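PDB 4NZJ: putative alpha-galactosidase from Bacteroides fragilis, which probably hydrolyses terminal, non-reducing alpha-D-galactose residues from alpha-galactosides, as a member of glycosyl hydrolase family 27. Local coordinates for residues A[319-324]-A[346-351]; A[315-320]-A[355-360]. All blocks are in the same frame, centred on the assembly; numbering follows the deposited sequence.

Contact 1. Residues A[319-324]-A[346-351]; sequences DMLVVG and SHFSLW
L321 pushes its forked end into a hollow formed by three side chains of helix 341-353: H347, F348 and W351. Its CD2 lies over one face of the H347 imidazole, 4.1 Å from the ring centroid, a CH-pi contact. The same methyl comes within 3.6 Å of W351 CD1. The other methyl, CD1, meets the rim of F348, 3.8 Å from CD1 of that ring and near its plane. Beside this bump, CG2 of V323 rests against both H347 CD2 and F348 CB.

Two hydrogen bonds tie the ring edges to the loop backbone. H347, with CG anti to its own N (chi1 164°), extends across to the loop and accepts from V322 N through NE2 at 3.0 Å, the donor lying in the imidazole plane. W351 NE1 donates a nearly straight bond to D319 O at 3.0 Å, at 173° and in the indole plane. H347 CE1 sits over the centre of the indole, so the two rings help to position each other. I296 and L300 of helix 296-303 add to the packing round these rings. The contact joins a loop following a barrel strand to the helix after it, a beta-alpha connection of the TIM barrel.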
ATOM      1  N   ASP A 319       8.064   0.367   5.171  1.00 18.03           N
ATOM      2  CA  ASP A 319       8.831   0.735   3.984  1.00 17.99           C
ATOM      3  C   ASP A 319       8.477  -0.163   2.784  1.00 18.94           C
ATOM      4  O   ASP A 319       7.594  -1.029   2.855  1.00 19.02           O
ATOM      5  CB  ASP A 319      10.351   0.799   4.270  1.00 19.12           C
ATOM      6  CG  ASP A 319      11.102   1.798   3.359  1.00 21.35           C
ATOM      7  OD1 ASP A 319      10.489   2.386   2.434  1.00 20.80           O
ATOM      8  OD2 ASP A 319      12.328   1.982   3.556  1.00 19.87           O
HETATM    9  N   MSE A 320       9.175   0.103   1.685  1.00 19.88           N
HETATM   10  CA  MSE A 320       8.815  -0.457   0.385  0.80 19.37           C
HETATM   11  C   MSE A 320       8.898  -1.959   0.279  1.00 19.66           C
HETATM   12  O   MSE A 320       9.606  -2.628   1.022  1.00 19.14           O
HETATM   13  CB  MSE A 320       9.720   0.161  -0.676  0.80 19.67           C
HETATM   14  CG  MSE A 320      11.191  -0.113  -0.397  0.80 21.45           C
HETATM   15 SE   MSE A 320      12.210   0.357  -2.003  0.60 27.23          SE
HETATM   16  CE  MSE A 320      14.021  -0.067  -1.353  0.80 26.21           C
ATOM     17  N   LEU A 321       8.132  -2.487  -0.673  1.00 18.86           N
ATOM     18  CA  LEU A 321       8.287  -3.859  -1.106  1.00 18.74           C
ATOM     19  C   LEU A 321       9.517  -3.945  -2.015  1.00 19.30           C
ATOM     20  O   LEU A 321       9.584  -3.271  -3.041  1.00 20.03           O
ATOM     21  CB  LEU A 321       7.056  -4.340  -1.870  1.00 18.51           C
ATOM     22  CG  LEU A 321       5.786  -4.525  -1.045  1.00 18.91           C
ATOM     23  CD1 LEU A 321       4.587  -4.678  -1.962  1.00 17.89           C
ATOM     24  CD2 LEU A 321       5.918  -5.717  -0.115  1.00 19.99           C
ATOM     25  N   VAL A 322      10.485  -4.772  -1.633  1.00 19.29           N
ATOM     26  CA  VAL A 322      11.689  -5.009  -2.420  1.00 18.65           C
ATOM     27  C   VAL A 322      11.552  -6.250  -3.314  1.00 19.33           C
ATOM     28  O   VAL A 322      12.510  -6.660  -3.953  1.00 20.03           O
ATOM     29  CB  VAL A 322      12.935  -5.146  -1.512  1.00 19.99           C
ATOM     30  CG1 VAL A 322      13.169  -3.848  -0.754  1.00 21.03           C
ATOM     31  CG2 VAL A 322      12.791  -6.308  -0.538  1.00 19.64           C
ATOM     32  N   VAL A 323      10.350  -6.825  -3.351  1.00 19.71           N
ATOM     33  CA  VAL A 323      10.045  -7.996  -4.172  1.00 20.44           C
ATOM     34  C   VAL A 323      10.611  -7.857  -5.581  1.00 21.33           C
ATOM     35  O   VAL A 323      10.277  -6.922  -6.302  1.00 22.12           O
ATOM     36  CB  VAL A 323       8.516  -8.231  -4.268  1.00 19.57           C
ATOM     37  CG1 VAL A 323       8.208  -9.408  -5.180  1.00 20.78           C
ATOM     38  CG2 VAL A 323       7.922  -8.444  -2.883  1.00 20.12           C
ATOM     39  N   GLY A 324      11.475  -8.798  -5.943  1.00 22.79           N
ATOM     40  CA  GLY A 324      11.991  -8.920  -7.298  1.00 22.78           C
ATOM     41  C   GLY A 324      13.164  -8.027  -7.659  1.00 25.33           C
ATOM     42  O   GLY A 324      13.686  -8.131  -8.768  1.00 27.85           O
ATOM     43  N   SER A 346       7.673 -14.381   1.142  1.00 17.71           N
ATOM     44  CA  SER A 346       7.355 -14.219   2.565  1.00 16.92           C
ATOM     45  C   SER A 346       7.278 -12.743   2.966  1.00 17.05           C
ATOM     46  O   SER A 346       6.421 -12.344   3.746  1.00 17.65           O
ATOM     47  CB  SER A 346       8.383 -14.952   3.423  1.00 17.47           C
ATOM     48  OG  SER A 346       8.287 -16.343   3.196  1.00 18.78           O
ATOM     49  N   HIS A 347       8.196 -11.948   2.436  1.00 16.61           N
ATOM     50  CA  HIS A 347       8.199 -10.494   2.603  1.00 16.52           C
ATOM     51  C   HIS A 347       6.857  -9.902   2.166  1.00 16.17           C
ATOM     52  O   HIS A 347       6.225  -9.163   2.913  1.00 15.69           O
ATOM     53  CB  HIS A 347       9.395  -9.938   1.821  1.00 18.20           C
ATOM     54  CG  HIS A 347       9.374  -8.465   1.555  1.00 18.23           C
ATOM     55  ND1 HIS A 347       9.124  -7.518   2.526  1.00 17.92           N
ATOM     56  CD2 HIS A 347       9.659  -7.775   0.427  1.00 19.95           C
ATOM     57  CE1 HIS A 347       9.212  -6.313   1.996  1.00 18.80           C
ATOM     58  NE2 HIS A 347       9.550  -6.441   0.729  1.00 20.03           N
ATOM     59  N   PHE A 348       6.382 -10.284   0.983  1.00 15.57           N
ATOM     60  CA  PHE A 348       5.082  -9.810   0.520  1.00 16.09           C
ATOM     61  C   PHE A 348       3.939 -10.296   1.431  1.00 16.06           C
ATOM     62  O   PHE A 348       3.066  -9.514   1.822  1.00 15.42           O
ATOM     63  CB  PHE A 348       4.835 -10.232  -0.932  1.00 16.47           C
ATOM     64  CG  PHE A 348       3.589  -9.639  -1.520  1.00 15.41           C
ATOM     65  CD1 PHE A 348       3.556  -8.307  -1.910  1.00 16.84           C
ATOM     66  CD2 PHE A 348       2.433 -10.398  -1.649  1.00 16.23           C
ATOM     67  CE1 PHE A 348       2.402  -7.747  -2.435  1.00 17.49           C
ATOM     68  CE2 PHE A 348       1.283  -9.845  -2.188  1.00 17.54           C
ATOM     69  CZ  PHE A 348       1.265  -8.520  -2.573  1.00 17.01           C
ATOM     70  N   SER A 349       3.964 -11.587   1.763  1.00 16.39           N
ATOM     71  CA  SER A 349       2.937 -12.212   2.607  1.00 16.51           C
ATOM     72  C   SER A 349       2.787 -11.516   3.948  1.00 16.33           C
ATOM     73  O   SER A 349       1.675 -11.283   4.411  1.00 17.37           O
ATOM     74  CB  SER A 349       3.260 -13.686   2.840  1.00 18.78           C
ATOM     75  OG  SER A 349       3.338 -14.375   1.609  1.00 21.48           O
ATOM     76  N   LEU A 350       3.912 -11.184   4.575  1.00 16.58           N
ATOM     77  CA  LEU A 350       3.875 -10.578   5.899  1.00 16.89           C
ATOM     78  C   LEU A 350       3.473  -9.105   5.835  1.00 15.87           C
ATOM     79  O   LEU A 350       2.748  -8.632   6.698  1.00 16.15           O
ATOM     80  CB  LEU A 350       5.212 -10.788   6.616  1.00 18.62           C
ATOM     81  CG  LEU A 350       5.428 -12.264   7.015  1.00 22.25           C
ATOM     82  CD1 LEU A 350       6.863 -12.518   7.443  1.00 26.32           C
ATOM     83  CD2 LEU A 350       4.444 -12.696   8.103  1.00 23.70           C
ATOM     84  N   TRP A 351       3.919  -8.387   4.808  1.00 16.01           N
ATOM     85  CA  TRP A 351       3.415  -7.025   4.568  1.00 15.71           C
ATOM     86  C   TRP A 351       1.882  -7.067   4.399  1.00 16.22           C
ATOM     87  O   TRP A 351       1.164  -6.191   4.886  1.00 17.26           O
ATOM     88  CB  TRP A 351       4.081  -6.409   3.334  1.00 16.38           C
ATOM     89  CG  TRP A 351       5.302  -5.535   3.595  1.00 17.30           C
ATOM     90  CD1 TRP A 351       5.492  -4.269   3.128  1.00 18.07           C
ATOM     91  CD2 TRP A 351       6.482  -5.859   4.357  1.00 17.50           C
ATOM     92  NE1 TRP A 351       6.711  -3.788   3.527  1.00 18.64           N
ATOM     93  CE2 TRP A 351       7.337  -4.734   4.294  1.00 18.11           C
ATOM     94  CE3 TRP A 351       6.903  -6.985   5.081  1.00 17.17           C
ATOM     95  CZ2 TRP A 351       8.583  -4.695   4.939  1.00 19.21           C
ATOM     96  CZ3 TRP A 351       8.149  -6.948   5.714  1.00 18.65           C
ATOM     97  CH2 TRP A 351       8.970  -5.806   5.640  1.00 18.05           C
TER

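Contact 2. Residues A[315-320]-A[355-360]; sequences WNDPDM and ASPLLS
P357 carries the largest share of the buried surface, its ring pressed against N316 O, D317 CA and the P318 ring. Its CD lies 3.3 Å from N316 O, while CG faces the carboxylate end of D317. The pyrrolidine of P318 also meets S356, with CG 3.3 Å from S356 OG. At the other end, the six-membered ring of W315 meets A355: CZ3 is 3.7 Å from A355 CB, and A355 O approaches CE3 obliquely. The indole is further held by its NE1, which donates to L97 O.

Water carries the polar links between the segments. One molecule accepts from N316 N and lies within 2.9 Å of A355 O; a second joins N316 O to S356 OG. A third is gripped by three backbone atoms, donating to D319 O and P357 O and accepting from L359 N at 3.0 Å. Within 315-320, D317 OD1 accepts from D319 N from above the carboxylate plane, forming an Asx turn. That carboxylate is placed by a first torsion that sets CG anti to the backbone N (chi1 -179°).

A355, with positive phi, is the C-prime residue of the Schellman motif that ends helix 341-353. Strands 315-317 and 358-360, the seventh and eighth of the parallel barrel, meet here; 272-274 flanks the former and 102-105 the latter, while W351 and I299 from helices 341-353 and 296-303 cover P318.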
ATOM      1  N   TRP A 315      -1.933   3.683   9.161  1.00 15.99           N
ATOM      2  CA  TRP A 315      -1.164   2.453   8.984  1.00 15.41           C
ATOM      3  C   TRP A 315       0.298   2.588   9.400  1.00 15.40           C
ATOM      4  O   TRP A 315       0.939   3.617   9.150  1.00 17.34           O
ATOM      5  CB  TRP A 315      -1.236   2.020   7.512  1.00 15.94           C
ATOM      6  CG  TRP A 315      -2.632   2.001   6.998  1.00 16.03           C
ATOM      7  CD1 TRP A 315      -3.216   2.917   6.167  1.00 16.97           C
ATOM      8  CD2 TRP A 315      -3.648   1.038   7.307  1.00 16.69           C
ATOM      9  NE1 TRP A 315      -4.525   2.569   5.924  1.00 17.50           N
ATOM     10  CE2 TRP A 315      -4.819   1.428   6.620  1.00 17.10           C
ATOM     11  CE3 TRP A 315      -3.683  -0.116   8.091  1.00 18.22           C
ATOM     12  CZ2 TRP A 315      -6.007   0.697   6.692  1.00 17.28           C
ATOM     13  CZ3 TRP A 315      -4.871  -0.841   8.168  1.00 17.90           C
ATOM     14  CH2 TRP A 315      -6.017  -0.424   7.473  1.00 17.82           C
ATOM     15  N   ASN A 316       0.823   1.540  10.035  1.00 15.76           N
ATOM     16  CA  ASN A 316       2.260   1.428  10.246  1.00 15.88           C
ATOM     17  C   ASN A 316       2.913   1.110   8.906  1.00 15.65           C
ATOM     18  O   ASN A 316       2.510   0.164   8.228  1.00 17.18           O
ATOM     19  CB  ASN A 316       2.597   0.315  11.235  1.00 15.96           C
ATOM     20  CG  ASN A 316       2.194   0.642  12.665  1.00 16.68           C
ATOM     21  OD1 ASN A 316       2.518   1.710  13.191  1.00 17.90           O
ATOM     22  ND2 ASN A 316       1.516  -0.300  13.317  1.00 17.01           N
ATOM     23  N   ASP A 317       3.933   1.880   8.544  1.00 16.01           N
ATOM     24  CA  ASP A 317       4.602   1.737   7.250  1.00 16.52           C
ATOM     25  C   ASP A 317       5.993   1.121   7.448  1.00 16.34           C
ATOM     26  O   ASP A 317       6.902   1.789   7.933  1.00 16.96           O
ATOM     27  CB  ASP A 317       4.678   3.114   6.589  1.00 17.28           C
ATOM     28  CG  ASP A 317       5.337   3.102   5.220  1.00 20.54           C
ATOM     29  OD1 ASP A 317       5.715   2.024   4.700  1.00 20.06           O
ATOM     30  OD2 ASP A 317       5.482   4.214   4.657  1.00 20.07           O
ATOM     31  N   PRO A 318       6.167  -0.159   7.076  1.00 17.27           N
ATOM     32  CA  PRO A 318       7.456  -0.832   7.203  1.00 17.54           C
ATOM     33  C   PRO A 318       8.359  -0.652   5.971  1.00 17.88           C
ATOM     34  O   PRO A 318       9.300  -1.428   5.771  1.00 20.39           O
ATOM     35  CB  PRO A 318       7.054  -2.298   7.370  1.00 18.94           C
ATOM     36  CG  PRO A 318       5.788  -2.424   6.597  1.00 20.57           C
ATOM     37  CD  PRO A 318       5.139  -1.068   6.535  1.00 18.45           C
ATOM     38  N   ASP A 319       8.064   0.367   5.171  1.00 18.03           N
ATOM     39  CA  ASP A 319       8.831   0.735   3.984  1.00 17.99           C
ATOM     40  C   ASP A 319       8.477  -0.163   2.784  1.00 18.94           C
ATOM     41  O   ASP A 319       7.594  -1.029   2.855  1.00 19.02           O
ATOM     42  CB  ASP A 319      10.351   0.799   4.270  1.00 19.12           C
ATOM     43  CG  ASP A 319      11.102   1.798   3.359  1.00 21.35           C
ATOM     44  OD1 ASP A 319      10.489   2.386   2.434  1.00 20.80           O
ATOM     45  OD2 ASP A 319      12.328   1.982   3.556  1.00 19.87           O
HETATM   46  N   MSE A 320       9.175   0.103   1.685  1.00 19.88           N
HETATM   47  CA  MSE A 320       8.815  -0.457   0.385  0.80 19.37           C
HETATM   48  C   MSE A 320       8.898  -1.959   0.279  1.00 19.66           C
HETATM   49  O   MSE A 320       9.606  -2.628   1.022  1.00 19.14           O
HETATM   50  CB  MSE A 320       9.720   0.161  -0.676  0.80 19.67           C
HETATM   51  CG  MSE A 320      11.191  -0.113  -0.397  0.80 21.45           C
HETATM   52 SE   MSE A 320      12.210   0.357  -2.003  0.60 27.23          SE
HETATM   53  CE  MSE A 320      14.021  -0.067  -1.353  0.80 26.21           C
ATOM     54  N   ALA A 355      -1.114  -5.510   7.425  1.00 16.95           N
ATOM     55  CA  ALA A 355      -1.886  -4.381   6.909  1.00 17.01           C
ATOM     56  C   ALA A 355      -0.943  -3.225   6.575  1.00 16.40           C
ATOM     57  O   ALA A 355      -1.212  -2.063   6.903  1.00 16.32           O
ATOM     58  CB  ALA A 355      -2.960  -3.956   7.906  1.00 18.49           C
ATOM     59  N   SER A 356       0.152  -3.564   5.902  1.00 15.54           N
ATOM     60  CA  SER A 356       1.163  -2.591   5.516  1.00 16.28           C
ATOM     61  C   SER A 356       0.795  -1.940   4.197  1.00 16.66           C
ATOM     62  O   SER A 356       0.152  -2.566   3.354  1.00 17.56           O
ATOM     63  CB  SER A 356       2.516  -3.275   5.348  1.00 17.52           C
ATOM     64  OG  SER A 356       2.904  -3.945   6.526  1.00 17.52           O
ATOM     65  N   PRO A 357       1.222  -0.686   3.994  1.00 16.33           N
ATOM     66  CA  PRO A 357       1.251  -0.163   2.635  1.00 17.43           C
ATOM     67  C   PRO A 357       1.970  -1.163   1.735  1.00 17.43           C
ATOM     68  O   PRO A 357       2.951  -1.788   2.170  1.00 17.22           O
ATOM     69  CB  PRO A 357       2.065   1.123   2.777  1.00 17.81           C
ATOM     70  CG  PRO A 357       1.828   1.554   4.180  1.00 18.46           C
ATOM     71  CD  PRO A 357       1.743   0.281   4.973  1.00 17.34           C
ATOM     72  N   LEU A 358       1.461  -1.354   0.519  1.00 17.27           N
ATOM     73  CA  LEU A 358       2.094  -2.229  -0.464  1.00 17.25           C
ATOM     74  C   LEU A 358       2.620  -1.355  -1.595  1.00 17.56           C
ATOM     75  O   LEU A 358       1.982  -1.218  -2.641  1.00 17.34           O
ATOM     76  CB  LEU A 358       1.112  -3.276  -1.001  1.00 17.39           C
ATOM     77  CG  LEU A 358       0.450  -4.172   0.042  1.00 17.33           C
ATOM     78  CD1 LEU A 358      -0.560  -5.116  -0.596  1.00 18.87           C
ATOM     79  CD2 LEU A 358       1.494  -4.957   0.813  1.00 18.00           C
ATOM     80  N   LEU A 359       3.778  -0.742  -1.358  1.00 17.37           N
ATOM     81  CA  LEU A 359       4.374   0.193  -2.302  1.00 18.98           C
ATOM     82  C   LEU A 359       5.635  -0.442  -2.862  1.00 19.42           C
ATOM     83  O   LEU A 359       6.631  -0.600  -2.152  1.00 19.12           O
ATOM     84  CB  LEU A 359       4.695   1.525  -1.616  1.00 20.12           C
ATOM     85  CG  LEU A 359       3.491   2.287  -1.041  1.00 22.00           C
ATOM     86  CD1 LEU A 359       3.933   3.530  -0.282  1.00 23.52           C
ATOM     87  CD2 LEU A 359       2.521   2.677  -2.141  1.00 23.92           C
ATOM     88  N   SER A 360       5.590  -0.834  -4.129  1.00 18.68           N
ATOM     89  CA  SER A 360       6.739  -1.453  -4.766  1.00 18.91           C
ATOM     90  C   SER A 360       7.824  -0.432  -5.055  1.00 19.05           C
ATOM     91  O   SER A 360       7.539   0.668  -5.523  1.00 19.88           O
ATOM     92  CB  SER A 360       6.347  -2.136  -6.071  1.00 20.31           C
ATOM     93  OG  SER A 360       7.496  -2.680  -6.699  1.00 20.69           O
TER
HETATM   94  O   HOH W   1      -0.489  -1.115   9.598  1.00 15.71           O
HETATM   95  O   HOH W   2       2.230  -2.543   8.826  1.00 17.52           O
HETATM   96  O   HOH W   3       5.305  -0.904   1.213  1.00 19.83           O

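The centres of contacts 1 and 2 lie 9 Å apart, and D319 and M320 belong to both. Along the chain, strand 315-317 leads into a long loop with 319-324 near its start, then helix 341-353, and finally strand 358-360: a beta-alpha-beta crossover in the parallel TIM barrel. Contact 1 packs the loop against the crossover's helix, whereas contact 2 brings its two strands together and so closes the barrel between the seventh and eighth. The contacts also touch directly, through probable hydrogen bonds from L321 N to L359 O and from S356 N to W351 O. Strand, loop and helix are thereby joined within the catalytic domain.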